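Local coordinates for protein 3-isopropylmalate dehydratase small subunit (Campylobacter jejuni, PDB 3Q3W) that forms the small subunit of isopropylmalate isomerase, which interconverts 2-isopropylmalate and 3-isopropylmalate by way of 2-isopropylmaleate, at residues G42-H47 against D54-L59; I111-A116 against L121-L126; D62-L65 against E69-N72. All blocks are in the same frame, centred on the assembly; numbering follows the deposited sequence. Where two conformers were deposited one is given.

Interaction 1. Residues G42-H47 against D54-L59; sequences GKHLFH and DKESVL
The imidazole of His-44 and the carboxylate of Glu-56 lie nearly in one plane, 14° apart, with the carboxylate at the ring edge that carries ND1. One face of this ring has CB of the preceding Lys-43 over its rim, and Phe-32 stacks on the ring as well. His-47 also turns an edge to Glu-56: its CD2 lies 3.3 Å from Glu-56 OE2, but here the two planes are tilted by 46°. Phe-32 and Tyr-51 meet the His-47 ring and also touch Glu-56.

A direct hydrogen bond runs from His-44 ND1 to Glu-56 OE2, 2.6 Å long and almost straight at 171°. It uses the syn lone pair of OE2. The Lys-43 chain, stretched out beyond CG, runs past the carboxylate, with CE 3.8 Å from Glu-56 OE1. Its amino group goes further, to a water 2.6 Å from NZ that donates in turn to the backbone O of Glu-56. A second water joins His-47 NE2 to the backbone O of Asp-54, 2.7 Å from that oxygen.

This is a histidine-carboxylate pair at the surface, joining the chain just before and at the start of helix 47-50 to the loop that follows it. With ND1 donating, OE2 acts as acceptor, consistent with an ionised Glu-56; the Lys-43 ammonium, not in direct contact, may add to this.

Interaction 2. Residues I111-A116 against L121-L126; sequences IFKNNA and LLTIEL
Lys-113 reaches Glu-125 by a bend at chi3 (-65°), which turns the end of an otherwise extended chain along the strand, while Glu-125, extended beyond its own CG, meets it at about a right angle. The contact belongs to the beta-alpha-beta unit of strand 102-105, helix 110-118 and strand 122-125, the helix lying against the last strand of that unit. Over these short segments the two axes come within 8.3 Å and their directions differ by 135°.

At the partly exposed end, Lys-113 NZ and Glu-125 OE2 form a salt bridge of 3.0 Å, whose hydrogen bond is weak. One turn of the helix further in, the contact becomes apolar. Ala-116 CB meets Leu-121, just before the strand, and Thr-123 within it, with Leu-121 CD2 and Thr-123 CG2 each 3.8 Å away. Leu-121 CD2 also reaches CZ of Phe-112, whose ring has Ala-116 CB over one face, near the rim. Behind them, Leu-95 of helix 90-98 and Ile-103 of strand 102-105 touch both Phe-112 and Leu-121, carrying the core onward.

Where helix leads into strand, Leu-121 N donates to Ala-116 O at 2.9 Å, from above the carbonyl plane. Thr-123 OG1 is buried against the lysine chain, 3.4 Å from Lys-113 CG, and finds no hydrogen-bonding partner in the model.

Interaction 3. Residues D62-L65 against E69-N72; sequences DFNL and EYQN
Van der Waals contact carries this small interface, and nearly all of it falls between Asn-64 and Tyr-70. Their side chains run side by side and point the same way, with the amide and phenol ring planes 43° apart. The CD2-CE2 side of the ring does the touching: CD2 lies 4.0 Å from Asn-64 CB, and CE2 is 4.0 Å from Asn-64 CG. The backbone of Asn-64 comes closer still, its O being 3.3 Å from Tyr-70 CD2 and 3.4 Å from Tyr-70 CB, oblique to the ring. Tyr-70 swings its ring beside its own backbone N (chi1 -60°), which sets it alongside the asparagine.

Hydrogen bonding does not cross between the segments; the polar groups look to the surrounding fold instead. Asn-64 ND2 donates to the backbone O of Pro-16, near the end of strand 9-17, and Tyr-70 OH has a weak bond with Lys-144. The tyrosine also packs on Pro-16, so the same proline receives both partners. Tyr-70 O accepts from Ser-73 OG where the next strand begins.

The arrangement belongs to a short connection: its 3-10 segment, starting at Asn-64, brings Tyr-70 back beside Asn-64, and the chain then runs directly into strand 73-78, one of the parallel strands of the mixed sheet.

Overall arrangement
From the N terminus, strand 9-17 and helix 24-27 lead into the long excursion that ends at strand 73-78. Within it, interaction 1 closes the loop that contains helix 47-50, and interaction 3 then closes the short loop through residues 66-68 just before strand 73-78. Interaction 2 later closes the short helix-to-strand connection, fixing helix 110-118 to the outermost strand 122-125. The three follow in series along the chain, neither nesting nor crossing. Interactions 1 and 3 touch: Phe-46 CB lies 3.5 Å from Phe-63 CZ, and Phe-46 CD2 packs on Leu-65 CD1. Interaction 2 is on the opposite side of the chain's centre from both, its centre about 23 Å from that of interaction 1.

Interaction 1. Residues G42-H47 against D54-L59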
ATOM      1  N   GLY A  42      -8.018  -9.703   2.919  1.00 18.56           N
ATOM      2  CA  GLY A  42      -7.358  -8.743   3.798  1.00 19.19           C
ATOM      3  C   GLY A  42      -6.789  -9.366   5.052  1.00 18.37           C
ATOM      4  O   GLY A  42      -5.797  -8.919   5.581  1.00 19.36           O
ATOM      5  N   LYS A  43      -7.459 -10.368   5.582  1.00 19.28           N
ATOM      6  CA  LYS A  43      -6.977 -11.030   6.804  1.00 20.86           C
ATOM      7  C   LYS A  43      -5.613 -11.687   6.643  1.00 20.10           C
ATOM      8  O   LYS A  43      -4.890 -11.887   7.638  1.00 20.76           O
ATOM      9  CB  LYS A  43      -8.010 -12.031   7.305  1.00 21.99           C
ATOM     10  CG  LYS A  43      -7.683 -12.717   8.592  1.00 27.73           C
ATOM     11  CD  LYS A  43      -8.852 -13.676   9.048  1.00 33.61           C
ATOM     12  CE  LYS A  43      -8.544 -14.269  10.452  1.00 37.12           C
ATOM     13  NZ  LYS A  43      -9.756 -14.865  11.125  1.00 41.99           N
ATOM     14  N   HIS A  44      -5.254 -12.015   5.402  1.00 20.91           N
ATOM     15  CA  HIS A  44      -3.993 -12.681   5.113  1.00 20.40           C
ATOM     16  C   HIS A  44      -2.890 -11.729   4.736  1.00 19.62           C
ATOM     17  O   HIS A  44      -1.783 -12.130   4.522  1.00 20.09           O
ATOM     18  CB  HIS A  44      -4.230 -13.644   3.974  1.00 21.94           C
ATOM     19  CG  HIS A  44      -5.412 -14.504   4.189  1.00 23.54           C
ATOM     20  ND1 HIS A  44      -5.658 -15.132   5.393  1.00 21.43           N
ATOM     21  CD2 HIS A  44      -6.443 -14.822   3.373  1.00 23.64           C
ATOM     22  CE1 HIS A  44      -6.780 -15.822   5.294  1.00 23.45           C
ATOM     23  NE2 HIS A  44      -7.279 -15.639   4.087  1.00 23.71           N
ATOM     24  N   LEU A  45      -3.180 -10.439   4.657  1.00 19.64           N
ATOM     25  CA  LEU A  45      -2.169  -9.528   4.271  1.00 18.61           C
ATOM     26  C   LEU A  45      -1.044  -9.566   5.283  1.00 19.57           C
ATOM     27  O   LEU A  45      -1.286  -9.484   6.482  1.00 18.30           O
ATOM     28  CB  LEU A  45      -2.755  -8.111   4.205  1.00 16.21           C
ATOM     29  CG  LEU A  45      -1.766  -7.014   3.887  1.00 19.61           C
ATOM     30  CD1 LEU A  45      -1.296  -7.094   2.433  1.00 17.51           C
ATOM     31  CD2 LEU A  45      -2.445  -5.664   4.194  1.00 17.34           C
ATOM     32  N   PHE A  46       0.175  -9.563   4.769  1.00 21.04           N
ATOM     33  CA  PHE A  46       1.396  -9.554   5.565  1.00 22.47           C
ATOM     34  C   PHE A  46       1.472 -10.665   6.606  1.00 22.84           C
ATOM     35  O   PHE A  46       2.127 -10.536   7.639  1.00 23.89           O
ATOM     36  CB  PHE A  46       1.641  -8.151   6.179  1.00 21.72           C
ATOM     37  CG  PHE A  46       1.963  -7.108   5.171  1.00 21.16           C
ATOM     38  CD1 PHE A  46       3.012  -7.280   4.297  1.00 24.05           C
ATOM     39  CD2 PHE A  46       1.248  -5.921   5.119  1.00 24.77           C
ATOM     40  CE1 PHE A  46       3.337  -6.284   3.328  1.00 25.42           C
ATOM     41  CE2 PHE A  46       1.559  -4.950   4.176  1.00 22.62           C
ATOM     42  CZ  PHE A  46       2.632  -5.131   3.298  1.00 21.93           C
ATOM     43  N   HIS A  47       0.875 -11.794   6.277  1.00 23.67           N
ATOM     44  CA  HIS A  47       0.698 -12.900   7.221  1.00 25.10           C
ATOM     45  C   HIS A  47       1.921 -13.249   8.064  1.00 26.06           C
ATOM     46  O   HIS A  47       1.819 -13.357   9.288  1.00 27.44           O
ATOM     47  CB  HIS A  47       0.268 -14.135   6.431  1.00 24.91           C
ATOM     48  CG  HIS A  47       0.135 -15.362   7.250  1.00 27.58           C
ATOM     49  ND1 HIS A  47       1.199 -16.189   7.536  1.00 30.40           N
ATOM     50  CD2 HIS A  47      -0.943 -15.912   7.853  1.00 29.93           C
ATOM     51  CE1 HIS A  47       0.771 -17.224   8.237  1.00 29.34           C
ATOM     52  NE2 HIS A  47      -0.524 -17.085   8.436  1.00 29.74           N
ATOM     53  N   ASP A  54      -0.066 -19.901  13.707  1.00 38.23           N
ATOM     54  CA  ASP A  54      -0.442 -20.383  12.369  1.00 38.11           C
ATOM     55  C   ASP A  54      -1.927 -20.277  12.013  1.00 36.76           C
ATOM     56  O   ASP A  54      -2.303 -20.698  10.935  1.00 36.74           O
ATOM     57  CB  ASP A  54      -0.039 -21.851  12.225  1.00 41.64           C
ATOM     58  CG  ASP A  54       1.355 -22.092  12.716  1.00 46.26           C
ATOM     59  OD1 ASP A  54       2.256 -21.314  12.289  1.00 51.93           O
ATOM     60  OD2 ASP A  54       1.541 -23.010  13.543  1.00 50.19           O
ATOM     61  N   LYS A  55      -2.764 -19.768  12.911  1.00 35.65           N
ATOM     62  CA  LYS A  55      -4.200 -19.605  12.668  0.60 35.39           C
ATOM     63  C   LYS A  55      -4.610 -18.127  12.689  1.00 33.71           C
ATOM     64  O   LYS A  55      -5.760 -17.785  12.987  1.00 33.89           O
ATOM     65  CB  LYS A  55      -5.004 -20.373  13.735  0.60 37.30           C
ATOM     66  CG  LYS A  55      -4.546 -21.834  13.984  0.60 40.54           C
ATOM     67  CD  LYS A  55      -4.839 -22.742  12.790  0.60 43.81           C
ATOM     68  CE  LYS A  55      -4.250 -24.141  12.962  0.60 46.72           C
ATOM     69  NZ  LYS A  55      -4.340 -24.644  14.374  0.60 48.84           N
ATOM     70  N   GLU A  56      -3.682 -17.232  12.371  1.00 30.85           N
ATOM     71  CA  GLU A  56      -4.028 -15.833  12.256  1.00 29.91           C
ATOM     72  C   GLU A  56      -4.794 -15.305  13.448  1.00 28.88           C
ATOM     73  O   GLU A  56      -5.726 -14.526  13.288  1.00 28.62           O
ATOM     74  CB  GLU A  56      -4.829 -15.604  10.953  1.00 29.51           C
ATOM     75  CG  GLU A  56      -4.071 -16.087   9.703  1.00 30.73           C
ATOM     76  CD  GLU A  56      -4.797 -15.794   8.432  1.00 30.31           C
ATOM     77  OE1 GLU A  56      -5.990 -16.158   8.314  1.00 33.70           O
ATOM     78  OE2 GLU A  56      -4.157 -15.236   7.524  1.00 29.96           O
ATOM     79  N   SER A  57      -4.414 -15.724  14.642  1.00 29.65           N
ATOM     80  CA  SER A  57      -5.121 -15.272  15.877  1.00 30.81           C
ATOM     81  C   SER A  57      -4.256 -14.535  16.932  1.00 29.70           C
ATOM     82  O   SER A  57      -4.822 -14.039  17.920  1.00 30.97           O
ATOM     83  CB  SER A  57      -5.743 -16.456  16.583  1.00 32.30           C
ATOM     84  OG  SER A  57      -4.734 -17.420  16.824  1.00 36.45           O
ATOM     85  N   VAL A  58      -2.937 -14.520  16.752  1.00 27.45           N
ATOM     86  CA  VAL A  58      -1.988 -13.913  17.725  1.00 26.72           C
ATOM     87  C   VAL A  58      -1.128 -12.917  16.973  1.00 25.75           C
ATOM     88  O   VAL A  58      -0.343 -13.295  16.073  1.00 24.86           O
ATOM     89  CB  VAL A  58      -1.095 -14.999  18.439  1.00 26.73           C
ATOM     90  CG1 VAL A  58      -0.049 -14.353  19.414  1.00 25.60           C
ATOM     91  CG2 VAL A  58      -1.949 -16.085  19.159  1.00 29.09           C
ATOM     92  N   LEU A  59      -1.249 -11.634  17.333  1.00 25.54           N
ATOM     93  CA  LEU A  59      -0.599 -10.610  16.581  1.00 24.35           C
ATOM     94  C   LEU A  59       0.880 -10.448  16.962  1.00 25.29           C
ATOM     95  O   LEU A  59       1.259 -10.424  18.163  1.00 26.07           O
ATOM     96  CB  LEU A  59      -1.300  -9.275  16.793  1.00 24.44           C
ATOM     97  CG  LEU A  59      -2.775  -9.124  16.407  1.00 24.59           C
ATOM     98  CD1 LEU A  59      -3.259  -7.625  16.622  1.00 24.22           C
ATOM     99  CD2 LEU A  59      -3.003  -9.576  14.970  1.00 24.37           C
TER
HETATM  100  O   HOH W   1      -8.547 -15.378  13.320  1.00 36.90           O
HETATM  101  O   HOH W   2      -2.571 -19.208   8.687  1.00 32.56           O

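Interaction 2. Residues I111-A116 against L121-L126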
ATOM      1  N   ILE A 111       5.870  -5.500 -12.287  1.00 38.74           N
ATOM      2  CA  ILE A 111       4.674  -6.324 -12.459  1.00 37.93           C
ATOM      3  C   ILE A 111       3.607  -5.938 -11.412  1.00 35.24           C
ATOM      4  O   ILE A 111       2.453  -5.709 -11.742  1.00 35.38           O
ATOM      5  CB  ILE A 111       4.988  -7.830 -12.369  1.00 38.17           C
ATOM      6  CG1 ILE A 111       5.841  -8.277 -13.573  1.00 42.81           C
ATOM      7  CG2 ILE A 111       3.687  -8.620 -12.361  1.00 37.96           C
ATOM      8  CD1 ILE A 111       6.321  -9.709 -13.482  1.00 43.36           C
ATOM      9  N   PHE A 112       4.019  -5.810 -10.160  1.00 34.34           N
ATOM     10  CA  PHE A 112       3.094  -5.464  -9.101  1.00 31.16           C
ATOM     11  C   PHE A 112       2.504  -4.089  -9.340  1.00 30.93           C
ATOM     12  O   PHE A 112       1.288  -3.868  -9.126  1.00 27.01           O
ATOM     13  CB  PHE A 112       3.809  -5.508  -7.739  1.00 31.04           C
ATOM     14  CG  PHE A 112       3.021  -4.911  -6.640  1.00 28.76           C
ATOM     15  CD1 PHE A 112       2.096  -5.670  -5.959  1.00 27.30           C
ATOM     16  CD2 PHE A 112       3.153  -3.543  -6.316  1.00 30.77           C
ATOM     17  CE1 PHE A 112       1.363  -5.140  -4.927  1.00 24.86           C
ATOM     18  CE2 PHE A 112       2.400  -2.982  -5.295  1.00 28.96           C
ATOM     19  CZ  PHE A 112       1.488  -3.772  -4.608  1.00 25.89           C
ATOM     20  N   LYS A 113       3.349  -3.145  -9.782  1.00 31.22           N
ATOM     21  CA  LYS A 113       2.853  -1.796 -10.012  1.00 32.39           C
ATOM     22  C   LYS A 113       1.635  -1.818 -10.969  1.00 32.42           C
ATOM     23  O   LYS A 113       0.609  -1.179 -10.685  1.00 31.40           O
ATOM     24  CB  LYS A 113       3.943  -0.832 -10.564  1.00 33.78           C
ATOM     25  CG  LYS A 113       3.399   0.608 -10.603  1.00 35.34           C
ATOM     26  CD  LYS A 113       4.138   1.573 -11.509  1.00 38.70           C
ATOM     27  CE  LYS A 113       5.522   1.822 -11.059  1.00 38.96           C
ATOM     28  NZ  LYS A 113       6.097   2.740 -12.073  1.00 40.67           N
ATOM     29  N   ASN A 114       1.761  -2.531 -12.080  1.00 33.68           N
ATOM     30  CA  ASN A 114       0.720  -2.528 -13.098  1.00 35.37           C
ATOM     31  C   ASN A 114      -0.540  -3.213 -12.580  1.00 33.81           C
ATOM     32  O   ASN A 114      -1.632  -2.713 -12.763  1.00 32.87           O
ATOM     33  CB  ASN A 114       1.194  -3.219 -14.355  1.00 37.52           C
ATOM     34  CG  ASN A 114       0.256  -3.002 -15.522  1.00 42.54           C
ATOM     35  OD1 ASN A 114      -0.383  -3.935 -15.968  1.00 47.46           O
ATOM     36  ND2 ASN A 114       0.183  -1.765 -16.032  1.00 48.20           N
ATOM     37  N   ASN A 115      -0.363  -4.318 -11.863  1.00 33.41           N
ATOM     38  CA  ASN A 115      -1.494  -4.987 -11.230  1.00 32.29           C
ATOM     39  C   ASN A 115      -2.152  -4.137 -10.189  1.00 30.22           C
ATOM     40  O   ASN A 115      -3.388  -4.166 -10.059  1.00 31.22           O
ATOM     41  CB  ASN A 115      -1.058  -6.291 -10.602  1.00 31.79           C
ATOM     42  CG  ASN A 115      -0.654  -7.316 -11.642  1.00 35.27           C
ATOM     43  OD1 ASN A 115      -1.095  -7.241 -12.810  1.00 37.47           O
ATOM     44  ND2 ASN A 115       0.206  -8.258 -11.247  1.00 37.12           N
ATOM     45  N   ALA A 116      -1.353  -3.412  -9.416  1.00 27.59           N
ATOM     46  CA  ALA A 116      -1.929  -2.616  -8.357  1.00 26.71           C
ATOM     47  C   ALA A 116      -2.760  -1.494  -8.966  1.00 27.53           C
ATOM     48  O   ALA A 116      -3.880  -1.236  -8.530  1.00 28.07           O
ATOM     49  CB  ALA A 116      -0.850  -2.060  -7.425  1.00 24.37           C
ATOM     50  N   LEU A 121      -5.254   0.577  -6.708  1.00 29.08           N
ATOM     51  CA  LEU A 121      -4.277   0.778  -5.647  1.00 28.66           C
ATOM     52  C   LEU A 121      -3.199   1.769  -6.157  1.00 30.16           C
ATOM     53  O   LEU A 121      -2.373   1.398  -6.972  1.00 30.48           O
ATOM     54  CB  LEU A 121      -3.638  -0.569  -5.277  1.00 27.68           C
ATOM     55  CG  LEU A 121      -2.539  -0.642  -4.203  1.00 29.49           C
ATOM     56  CD1 LEU A 121      -2.959   0.104  -2.927  1.00 24.52           C
ATOM     57  CD2 LEU A 121      -2.115  -2.079  -3.867  1.00 27.60           C
ATOM     58  N   LEU A 122      -3.228   3.019  -5.697  1.00 29.53           N
ATOM     59  CA  LEU A 122      -2.303   4.028  -6.193  1.00 30.24           C
ATOM     60  C   LEU A 122      -0.873   3.890  -5.699  1.00 30.93           C
ATOM     61  O   LEU A 122      -0.577   3.966  -4.488  1.00 31.11           O
ATOM     62  CB  LEU A 122      -2.795   5.420  -5.870  1.00 30.50           C
ATOM     63  CG  LEU A 122      -1.962   6.599  -6.365  1.00 31.24           C
ATOM     64  CD1 LEU A 122      -1.648   6.525  -7.888  1.00 31.58           C
ATOM     65  CD2 LEU A 122      -2.718   7.905  -6.053  1.00 33.94           C
ATOM     66  N   THR A 123       0.028   3.755  -6.652  1.00 31.39           N
ATOM     67  CA  THR A 123       1.427   3.542  -6.363  1.00 32.81           C
ATOM     68  C   THR A 123       2.222   4.837  -6.634  1.00 34.72           C
ATOM     69  O   THR A 123       2.355   5.282  -7.783  1.00 32.68           O
ATOM     70  CB  THR A 123       1.925   2.431  -7.249  1.00 33.92           C
ATOM     71  OG1 THR A 123       1.738   2.838  -8.592  1.00 33.39           O
ATOM     72  CG2 THR A 123       1.114   1.185  -7.017  1.00 32.93           C
ATOM     73  N   ILE A 124       2.707   5.427  -5.545  1.00 34.84           N
ATOM     74  CA  ILE A 124       3.366   6.722  -5.544  1.00 37.51           C
ATOM     75  C   ILE A 124       4.842   6.521  -5.368  1.00 39.26           C
ATOM     76  O   ILE A 124       5.304   6.068  -4.302  1.00 37.81           O
ATOM     77  CB  ILE A 124       2.848   7.579  -4.396  1.00 37.52           C
ATOM     78  CG1 ILE A 124       1.382   7.907  -4.650  1.00 36.17           C
ATOM     79  CG2 ILE A 124       3.701   8.845  -4.224  1.00 40.20           C
ATOM     80  CD1 ILE A 124       0.574   8.326  -3.440  1.00 34.65           C
ATOM     81  N   GLU A 125       5.591   6.864  -6.412  1.00 41.02           N
ATOM     82  CA  GLU A 125       7.038   6.758  -6.362  1.00 43.65           C
ATOM     83  C   GLU A 125       7.569   8.110  -5.917  1.00 45.14           C
ATOM     84  O   GLU A 125       7.268   9.130  -6.559  1.00 45.72           O
ATOM     85  CB  GLU A 125       7.617   6.348  -7.722  1.00 45.33           C
ATOM     86  CG  GLU A 125       7.419   4.868  -8.030  1.00 45.85           C
ATOM     87  CD  GLU A 125       7.844   4.443  -9.437  1.00 51.66           C
ATOM     88  OE1 GLU A 125       8.205   5.336 -10.275  1.00 54.58           O
ATOM     89  OE2 GLU A 125       7.851   3.200  -9.685  1.00 51.17           O
ATOM     90  N   LEU A 126       8.309   8.117  -4.803  1.00 44.54           N
ATOM     91  CA  LEU A 126       9.012   9.307  -4.326  1.00 45.93           C
ATOM     92  C   LEU A 126      10.521   9.081  -4.324  1.00 47.42           C
ATOM     93  O   LEU A 126      10.979   7.946  -4.287  1.00 47.15           O
ATOM     94  CB  LEU A 126       8.536   9.688  -2.923  1.00 45.32           C
ATOM     95  CG  LEU A 126       7.077  10.159  -2.865  1.00 44.25           C
ATOM     96  CD1 LEU A 126       6.746  10.792  -1.508  1.00 40.73           C
ATOM     97  CD2 LEU A 126       6.797  11.146  -4.030  1.00 40.73           C
TER

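Interaction 3. Residues D62-L65 against E69-N72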
ATOM      1  N   ASP A  62       5.336  -6.269  17.082  1.00 28.98           N
ATOM      2  CA  ASP A  62       6.449  -5.547  16.472  1.00 31.09           C
ATOM      3  C   ASP A  62       6.199  -5.178  15.018  1.00 30.38           C
ATOM      4  O   ASP A  62       7.015  -4.497  14.422  1.00 32.35           O
ATOM      5  CB  ASP A  62       7.768  -6.346  16.550  1.00 31.76           C
ATOM      6  CG  ASP A  62       8.996  -5.443  16.537  1.00 35.51           C
ATOM      7  OD1 ASP A  62       8.932  -4.300  17.046  1.00 32.84           O
ATOM      8  OD2 ASP A  62      10.036  -5.885  16.038  1.00 39.88           O
ATOM      9  N   PHE A  63       5.087  -5.649  14.449  1.00 28.58           N
ATOM     10  CA  PHE A  63       4.663  -5.247  13.126  1.00 27.49           C
ATOM     11  C   PHE A  63       3.795  -3.994  13.254  1.00 25.23           C
ATOM     12  O   PHE A  63       2.764  -3.979  13.947  1.00 25.10           O
ATOM     13  CB  PHE A  63       3.885  -6.399  12.464  1.00 26.97           C
ATOM     14  CG  PHE A  63       3.600  -6.183  11.039  1.00 27.42           C
ATOM     15  CD1 PHE A  63       4.617  -5.865  10.151  1.00 29.34           C
ATOM     16  CD2 PHE A  63       2.297  -6.296  10.549  1.00 28.08           C
ATOM     17  CE1 PHE A  63       4.330  -5.678   8.824  1.00 28.32           C
ATOM     18  CE2 PHE A  63       2.037  -6.119   9.207  1.00 25.09           C
ATOM     19  CZ  PHE A  63       3.025  -5.780   8.373  1.00 24.64           C
ATOM     20  N   ASN A  64       4.206  -2.936  12.606  1.00 24.32           N
ATOM     21  CA  ASN A  64       3.548  -1.650  12.827  1.00 24.99           C
ATOM     22  C   ASN A  64       2.031  -1.647  12.578  1.00 25.11           C
ATOM     23  O   ASN A  64       1.278  -0.997  13.333  1.00 24.26           O
ATOM     24  CB  ASN A  64       4.231  -0.551  12.002  1.00 25.23           C
ATOM     25  CG  ASN A  64       5.446   0.066  12.708  1.00 28.30           C
ATOM     26  OD1 ASN A  64       5.560   0.000  13.925  1.00 30.78           O
ATOM     27  ND2 ASN A  64       6.346   0.675  11.927  1.00 26.88           N
ATOM     28  N   LEU A  65       1.564  -2.376  11.562  1.00 24.24           N
ATOM     29  CA  LEU A  65       0.120  -2.387  11.255  1.00 24.89           C
ATOM     30  C   LEU A  65      -0.723  -2.943  12.352  1.00 23.27           C
ATOM     31  O   LEU A  65      -1.922  -2.713  12.348  1.00 25.38           O
ATOM     32  CB  LEU A  65      -0.236  -3.138   9.949  1.00 23.82           C
ATOM     33  CG  LEU A  65       0.028  -2.425   8.641  1.00 27.80           C
ATOM     34  CD1 LEU A  65      -0.060  -3.405   7.416  1.00 23.47           C
ATOM     35  CD2 LEU A  65      -0.844  -1.181   8.436  1.00 24.63           C
ATOM     36  N   GLU A  69      -1.591   2.869  17.148  1.00 24.39           N
ATOM     37  CA  GLU A  69      -1.343   4.155  16.461  0.60 24.48           C
ATOM     38  C   GLU A  69      -1.593   4.006  14.966  1.00 24.95           C
ATOM     39  O   GLU A  69      -1.915   4.984  14.270  1.00 25.17           O
ATOM     40  CB  GLU A  69       0.080   4.642  16.724  0.60 25.40           C
ATOM     41  CG  GLU A  69       0.292   5.105  18.150  0.60 24.72           C
ATOM     42  CD  GLU A  69       0.479   3.982  19.167  0.60 24.46           C
ATOM     43  OE1 GLU A  69       0.672   2.764  18.813  0.60 18.91           O
ATOM     44  OE2 GLU A  69       0.432   4.338  20.341  0.60 16.44           O
ATOM     45  N   TYR A  70      -1.503   2.769  14.480  1.00 22.99           N
ATOM     46  CA  TYR A  70      -1.745   2.465  13.058  1.00 24.21           C
ATOM     47  C   TYR A  70      -3.063   1.729  12.712  1.00 23.80           C
ATOM     48  O   TYR A  70      -3.222   1.189  11.586  1.00 21.91           O
ATOM     49  CB  TYR A  70      -0.529   1.745  12.480  1.00 24.05           C
ATOM     50  CG  TYR A  70       0.736   2.603  12.583  1.00 24.36           C
ATOM     51  CD1 TYR A  70       0.861   3.757  11.840  1.00 25.38           C
ATOM     52  CD2 TYR A  70       1.775   2.252  13.437  1.00 26.22           C
ATOM     53  CE1 TYR A  70       2.012   4.567  11.946  1.00 29.59           C
ATOM     54  CE2 TYR A  70       2.934   3.045  13.569  1.00 28.01           C
ATOM     55  CZ  TYR A  70       3.041   4.205  12.811  1.00 28.76           C
ATOM     56  OH  TYR A  70       4.171   4.968  12.882  1.00 33.98           O
ATOM     57  N   GLN A  71      -4.024   1.798  13.624  1.00 24.64           N
ATOM     58  CA  GLN A  71      -5.324   1.236  13.351  1.00 26.55           C
ATOM     59  C   GLN A  71      -5.912   1.961  12.178  1.00 26.40           C
ATOM     60  O   GLN A  71      -5.664   3.173  11.983  1.00 24.45           O
ATOM     61  CB  GLN A  71      -6.270   1.439  14.496  1.00 28.48           C
ATOM     62  CG  GLN A  71      -6.231   0.352  15.491  1.00 34.42           C
ATOM     63  CD  GLN A  71      -7.238   0.633  16.607  1.00 38.20           C
ATOM     64  OE1 GLN A  71      -7.900  -0.268  17.081  1.00 45.14           O
ATOM     65  NE2 GLN A  71      -7.374   1.903  16.986  1.00 42.01           N
ATOM     66  N   ASN A  72      -6.702   1.228  11.398  1.00 24.31           N
ATOM     67  CA  ASN A  72      -7.343   1.780  10.220  0.60 25.27           C
ATOM     68  C   ASN A  72      -6.387   2.392   9.177  1.00 24.65           C
ATOM     69  O   ASN A  72      -6.735   3.361   8.487  1.00 25.88           O
ATOM     70  CB  ASN A  72      -8.434   2.787  10.610  0.60 26.75           C
ATOM     71  CG  ASN A  72      -9.749   2.119  10.809  0.60 30.54           C
ATOM     72  OD1 ASN A  72      -9.951   1.368  11.777  0.60 33.75           O
ATOM     73  ND2 ASN A  72     -10.649   2.319   9.858  0.60 36.60           N
TER